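Probable branched-chain amino acid ABC transporter, amino acid binding protein (Thermus thermophilus, PDB 3LKB) probably binds branched-chain amino acids, here holding valine, as the solute-binding component of an ABC transporter. Local coordinates at residues A[130-135]-A[371-376]; A[178-183]-A[188-193]. The protein carries 2 engineered substitutions. All blocks are in the same frame, centred on the assembly; numbering follows the deposited sequence.

In the fold
From the N terminus the chain builds the lobe with strands 6-14 and 47-55, then enters the lobe of the seven-stranded mixed sheet by way of helix 126-140. Interaction 1 closes a long loop, bringing residues 371-376, the lead into the last helix, 376-383, back onto helix 126-140. Interaction 2 is nested inside that loop and is much more local: residues 178-183, at the end of edge strand 173-179, meet the first turns of helix 188-196. The two contacts do not touch, their centres being 26 Å apart. One secures the C-terminal end of the chain, while the other fastens a helix beside the sheet edge.

Interaction 1: residues A[130-135]-A[371-376]; sequences VVALLE and EPFTSA
Ser375 OG donates a hydrogen bond to Glu135 OE1 over 2.9 Å, meeting that oxygen nearly in line with its C-O bond. Ser375, Val131 and Ala132 form the buried, tight side: Val131 CG1 lies 3.7 Å from the same Ser375 OG, which also accepts the backbone N of Phe378, making Ser375 the N-cap of helix 376-383. With OG anti to its own backbone N (chi1 171°), the serine directs it to the carboxylate and the helix start at once. Its backbone N is bound by Glu128, two turns before Glu135 on the same helix. Phe373 and the Glu135 side chain make the partly exposed outer side, where the ring meets Ala132 CB obliquely through one corner alone, CZ at 3.8 Å with CE1 just behind. A leucine in place of Glu135 would probably leave the hydroxyl proton of Ser375 without its acceptor, OG being held by the helix N-H alone of these two bonds. The Ser375-Glu135 bond ties the lead into the last helix, 376-383, to helix 126-140, whose first residue, Tyr126, lines the valine pocket. A hydroxyl accepting from a helix N-H while donating to Glu135 suits an ionised carboxylate, whose charge the positive helix end would be expected to favour.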
loop_
_atom_site.group_PDB
_atom_site.type_symbol
_atom_site.label_atom_id
_atom_site.label_comp_id
_atom_site.label_asym_id
_atom_site.label_seq_id
_atom_site.Cartn_x
_atom_site.Cartn_y
_atom_site.Cartn_z
ATOM N N VAL A 130 -17.007 -17.346 11.059
ATOM C CA VAL A 130 -17.099 -18.456 10.170
ATOM C C VAL A 130 -18.207 -19.457 10.552
ATOM O O VAL A 130 -18.949 -19.847 9.715
ATOM C CB VAL A 130 -15.736 -19.162 9.917
ATOM C CG1 VAL A 130 -15.915 -20.460 9.370
ATOM C CG2 VAL A 130 -14.903 -18.411 9.061
ATOM N N VAL A 131 -18.312 -19.799 11.823
ATOM C CA VAL A 131 -19.395 -20.583 12.352
ATOM C C VAL A 131 -20.764 -19.895 12.172
ATOM O O VAL A 131 -21.720 -20.526 11.898
ATOM C CB VAL A 131 -19.141 -20.979 13.843
ATOM C CG1 VAL A 131 -20.256 -21.656 14.435
ATOM C CG2 VAL A 131 -17.932 -21.737 13.993
ATOM N N ALA A 132 -20.818 -18.592 12.310
ATOM C CA ALA A 132 -22.049 -17.900 12.083
ATOM C C ALA A 132 -22.504 -18.043 10.636
ATOM O O ALA A 132 -23.639 -18.306 10.392
ATOM C CB ALA A 132 -21.978 -16.457 12.520
ATOM N N LEU A 133 -21.593 -17.854 9.721
ATOM C CA LEU A 133 -21.829 -18.131 8.307
ATOM C C LEU A 133 -22.275 -19.597 7.998
ATOM O O LEU A 133 -23.161 -19.826 7.160
ATOM C CB LEU A 133 -20.545 -17.834 7.499
ATOM C CG LEU A 133 -20.167 -16.357 7.422
ATOM C CD1 LEU A 133 -18.789 -16.218 6.911
ATOM C CD2 LEU A 133 -21.192 -15.513 6.600
ATOM N N LEU A 134 -21.632 -20.569 8.620
ATOM C CA LEU A 134 -22.028 -21.955 8.415
ATOM C C LEU A 134 -23.422 -22.177 8.912
ATOM O O LEU A 134 -24.158 -22.950 8.286
ATOM C CB LEU A 134 -21.096 -22.951 9.088
ATOM C CG LEU A 134 -19.665 -23.016 8.532
ATOM C CD1 LEU A 134 -18.771 -23.896 9.402
ATOM C CD2 LEU A 134 -19.632 -23.495 7.104
ATOM N N GLU A 135 -23.799 -21.506 10.006
ATOM C CA GLU A 135 -25.132 -21.676 10.532
ATOM C C GLU A 135 -26.078 -21.166 9.468
ATOM O O GLU A 135 -27.032 -21.833 9.080
ATOM C CB GLU A 135 -25.332 -20.876 11.804
ATOM C CG GLU A 135 -24.886 -21.599 13.065
ATOM C CD GLU A 135 -25.404 -20.915 14.359
ATOM O OE1 GLU A 135 -24.565 -20.186 14.982
ATOM O OE2 GLU A 135 -26.624 -21.104 14.717
ATOM N N GLU A 371 -30.183 -9.163 12.520
ATOM C CA GLU A 371 -29.962 -8.381 13.721
ATOM C C GLU A 371 -28.626 -8.822 14.361
ATOM O O GLU A 371 -28.111 -9.899 14.037
ATOM C CB GLU A 371 -31.124 -8.668 14.653
ATOM C CG GLU A 371 -32.150 -7.559 14.740
ATOM C CD GLU A 371 -31.857 -6.647 15.962
ATOM O OE1 GLU A 371 -31.070 -7.074 16.882
ATOM O OE2 GLU A 371 -32.398 -5.510 16.008
ATOM N N PRO A 372 -28.023 -7.971 15.235
ATOM C CA PRO A 372 -26.784 -8.427 15.889
ATOM C C PRO A 372 -27.054 -9.709 16.661
ATOM O O PRO A 372 -28.108 -9.788 17.283
ATOM C CB PRO A 372 -26.477 -7.296 16.845
ATOM C CG PRO A 372 -27.049 -6.043 16.112
ATOM C CD PRO A 372 -28.313 -6.553 15.525
ATOM N N PHE A 373 -26.155 -10.695 16.596
ATOM C CA PHE A 373 -26.288 -11.924 17.347
ATOM C C PHE A 373 -24.913 -12.533 17.736
ATOM O O PHE A 373 -23.888 -12.191 17.136
ATOM C CB PHE A 373 -27.194 -12.933 16.590
ATOM C CG PHE A 373 -26.556 -13.550 15.336
ATOM C CD1 PHE A 373 -26.020 -14.838 15.386
ATOM C CD2 PHE A 373 -26.522 -12.845 14.104
ATOM C CE1 PHE A 373 -25.416 -15.431 14.248
ATOM C CE2 PHE A 373 -25.902 -13.397 12.943
ATOM C CZ PHE A 373 -25.344 -14.702 13.023
ATOM N N THR A 374 -24.909 -13.383 18.763
ATOM C CA THR A 374 -23.737 -14.179 19.149
ATOM C C THR A 374 -24.003 -15.615 18.783
ATOM O O THR A 374 -25.171 -16.042 18.755
ATOM C CB THR A 374 -23.408 -14.108 20.659
ATOM O OG1 THR A 374 -24.484 -14.672 21.422
ATOM C CG2 THR A 374 -23.138 -12.653 21.113
ATOM N N SER A 375 -22.965 -16.368 18.453
ATOM C CA SER A 375 -23.156 -17.780 18.069
ATOM C C SER A 375 -22.945 -18.749 19.241
ATOM O O SER A 375 -21.818 -19.001 19.644
ATOM C CB SER A 375 -22.255 -18.187 16.898
ATOM O OG SER A 375 -22.332 -19.597 16.705
ATOM N N ALA A 376 -24.018 -19.304 19.791
ATOM C CA ALA A 376 -23.852 -20.336 20.810
ATOM C C ALA A 376 -23.155 -21.580 20.223
ATOM O O ALA A 376 -22.318 -22.211 20.911
ATOM C CB ALA A 376 -25.194 -20.694 21.413
#

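Interaction 2: residues A[178-183]-A[188-193]; sequences QEVGSG and TALLKR
Lys192 N bonds to Thr188 O at 2.8 Å, closing the first turn of helix 188-196, and this turn presents Leu190 to Gln178, near the end of strand 173-179, and to Val180 just beyond it. The arrangement is part of a beta-alpha-beta crossover in the alpha/beta lobe of the binding protein: the chain leaves edge strand 173-179, runs through helix 188-196 and returns as strand 201-205, on the far side of strand 145-150. Arg193 N continues the helical pattern with a bond to Ala189 O of 3.0 Å. No hydrogen bond joins the two segments; the contact is made by Leu190, the one residue of 188-193 that reaches across, its two methyl groups dividing the work. CD1 lies along the Gln178 side chain, 3.9 Å from Gln178 CB, the two side chains running past each other in opposite directions. A bend at chi2 (-66°) turns the glutamine's amide end back beside Leu190 CD1; the detail of this fit is doubtful, since Gln178 CG and Leu190 CD1 are modelled too close together. Backbone bonds to Val150 hold Gln178 and Val180 beside strand 145-150, and Val180 O is also bound by Asn206 ND2. Leu190 has CG anti to its backbone N (chi1 161°), which carries the branch out from the helix; its second methyl, CD2, rests 3.9 Å from Val180 CG2.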
loop_
_atom_site.group_PDB
_atom_site.type_symbol
_atom_site.label_atom_id
_atom_site.label_comp_id
_atom_site.label_asym_id
_atom_site.label_seq_id
_atom_site.Cartn_x
_atom_site.Cartn_y
_atom_site.Cartn_z
ATOM N N GLN A 178 -8.593 -25.028 0.596
ATOM C CA GLN A 178 -7.553 -24.512 -0.241
ATOM C C GLN A 178 -7.023 -23.184 0.290
ATOM O O GLN A 178 -7.777 -22.317 0.722
ATOM C CB GLN A 178 -8.121 -24.208 -1.624
ATOM C CG GLN A 178 -8.408 -25.396 -2.521
ATOM C CD GLN A 178 -7.168 -26.136 -2.938
ATOM O OE1 GLN A 178 -6.200 -25.539 -3.400
ATOM N NE2 GLN A 178 -7.190 -27.453 -2.766
ATOM N N GLU A 179 -5.747 -22.985 0.156
ATOM C CA GLU A 179 -5.064 -21.797 0.491
ATOM C C GLU A 179 -4.827 -20.987 -0.771
ATOM O O GLU A 179 -4.256 -21.472 -1.663
ATOM C CB GLU A 179 -3.781 -22.164 1.245
ATOM C CG GLU A 179 -4.000 -22.273 2.742
ATOM C CD GLU A 179 -2.901 -22.940 3.581
ATOM O OE1 GLU A 179 -1.723 -22.679 3.415
ATOM O OE2 GLU A 179 -3.222 -23.711 4.473
ATOM N N VAL A 180 -5.341 -19.772 -0.828
ATOM C CA VAL A 180 -5.133 -18.848 -1.933
ATOM C C VAL A 180 -4.697 -17.463 -1.453
ATOM O O VAL A 180 -5.371 -16.823 -0.713
ATOM C CB VAL A 180 -6.386 -18.717 -2.856
ATOM C CG1 VAL A 180 -6.165 -17.846 -4.000
ATOM C CG2 VAL A 180 -6.914 -20.008 -3.261
ATOM N N GLY A 181 -3.542 -17.021 -1.919
ATOM C CA GLY A 181 -2.999 -15.719 -1.605
ATOM C C GLY A 181 -3.132 -14.647 -2.645
ATOM O O GLY A 181 -3.824 -14.807 -3.584
ATOM N N SER A 182 -2.457 -13.539 -2.466
ATOM C CA SER A 182 -2.597 -12.464 -3.424
ATOM C C SER A 182 -1.820 -12.840 -4.695
ATOM O O SER A 182 -0.924 -13.678 -4.640
ATOM C CB SER A 182 -2.096 -11.155 -2.806
ATOM O OG SER A 182 -0.726 -11.344 -2.418
ATOM N N GLY A 183 -2.187 -12.268 -5.828
ATOM C CA GLY A 183 -1.569 -12.676 -7.071
ATOM C C GLY A 183 -2.273 -13.856 -7.711
ATOM O O GLY A 183 -1.743 -14.440 -8.653
ATOM N N THR A 188 -9.515 -20.400 -12.252
ATOM C CA THR A 188 -10.228 -21.413 -13.084
ATOM C C THR A 188 -10.095 -22.840 -12.573
ATOM O O THR A 188 -11.104 -23.469 -12.271
ATOM C CB THR A 188 -9.826 -21.347 -14.577
ATOM O OG1 THR A 188 -10.190 -20.070 -15.098
ATOM C CG2 THR A 188 -10.605 -22.369 -15.388
ATOM N N ALA A 189 -8.869 -23.343 -12.469
ATOM C CA ALA A 189 -8.676 -24.698 -11.996
ATOM C C ALA A 189 -9.346 -24.958 -10.627
ATOM O O ALA A 189 -9.949 -26.007 -10.385
ATOM C CB ALA A 189 -7.166 -25.056 -11.944
ATOM N N LEU A 190 -9.224 -24.008 -9.719
ATOM C CA LEU A 190 -9.694 -24.245 -8.384
ATOM C C LEU A 190 -11.205 -24.266 -8.421
ATOM O O LEU A 190 -11.833 -25.141 -7.869
ATOM C CB LEU A 190 -9.182 -23.164 -7.442
ATOM C CG LEU A 190 -9.926 -23.011 -6.139
ATOM C CD1 LEU A 190 -9.477 -24.149 -5.245
ATOM C CD2 LEU A 190 -9.549 -21.697 -5.555
ATOM N N LEU A 191 -11.782 -23.302 -9.104
ATOM C CA LEU A 191 -13.226 -23.250 -9.233
ATOM C C LEU A 191 -13.817 -24.485 -9.963
ATOM O O LEU A 191 -14.860 -25.016 -9.547
ATOM C CB LEU A 191 -13.655 -21.917 -9.867
ATOM C CG LEU A 191 -13.440 -20.662 -9.007
ATOM C CD1 LEU A 191 -13.444 -19.410 -9.839
ATOM C CD2 LEU A 191 -14.463 -20.531 -7.855
ATOM N N LYS A 192 -13.155 -24.938 -11.028
ATOM C CA LYS A 192 -13.554 -26.179 -11.755
ATOM C C LYS A 192 -13.486 -27.430 -10.859
ATOM O O LYS A 192 -14.349 -28.266 -10.930
ATOM C CB LYS A 192 -12.683 -26.401 -12.999
ATOM C CG LYS A 192 -13.268 -26.063 -14.351
ATOM C CD LYS A 192 -14.079 -24.795 -14.399
ATOM C CE LYS A 192 -13.872 -24.082 -15.771
ATOM N NZ LYS A 192 -14.722 -24.486 -16.960
ATOM N N ARG A 193 -12.475 -27.517 -10.004
ATOM C CA ARG A 193 -12.377 -28.538 -8.962
ATOM C C ARG A 193 -13.608 -28.545 -8.049
ATOM O O ARG A 193 -14.201 -29.606 -7.821
ATOM C CB ARG A 193 -11.112 -28.323 -8.113
ATOM C CG ARG A 193 -10.021 -29.397 -8.199
ATOM C CD ARG A 193 -10.510 -30.722 -7.549
ATOM N NE ARG A 193 -11.477 -31.449 -8.410
ATOM C CZ ARG A 193 -12.020 -32.655 -8.165
ATOM N NH1 ARG A 193 -11.733 -33.352 -7.051
ATOM N NH2 ARG A 193 -12.863 -33.168 -9.058
#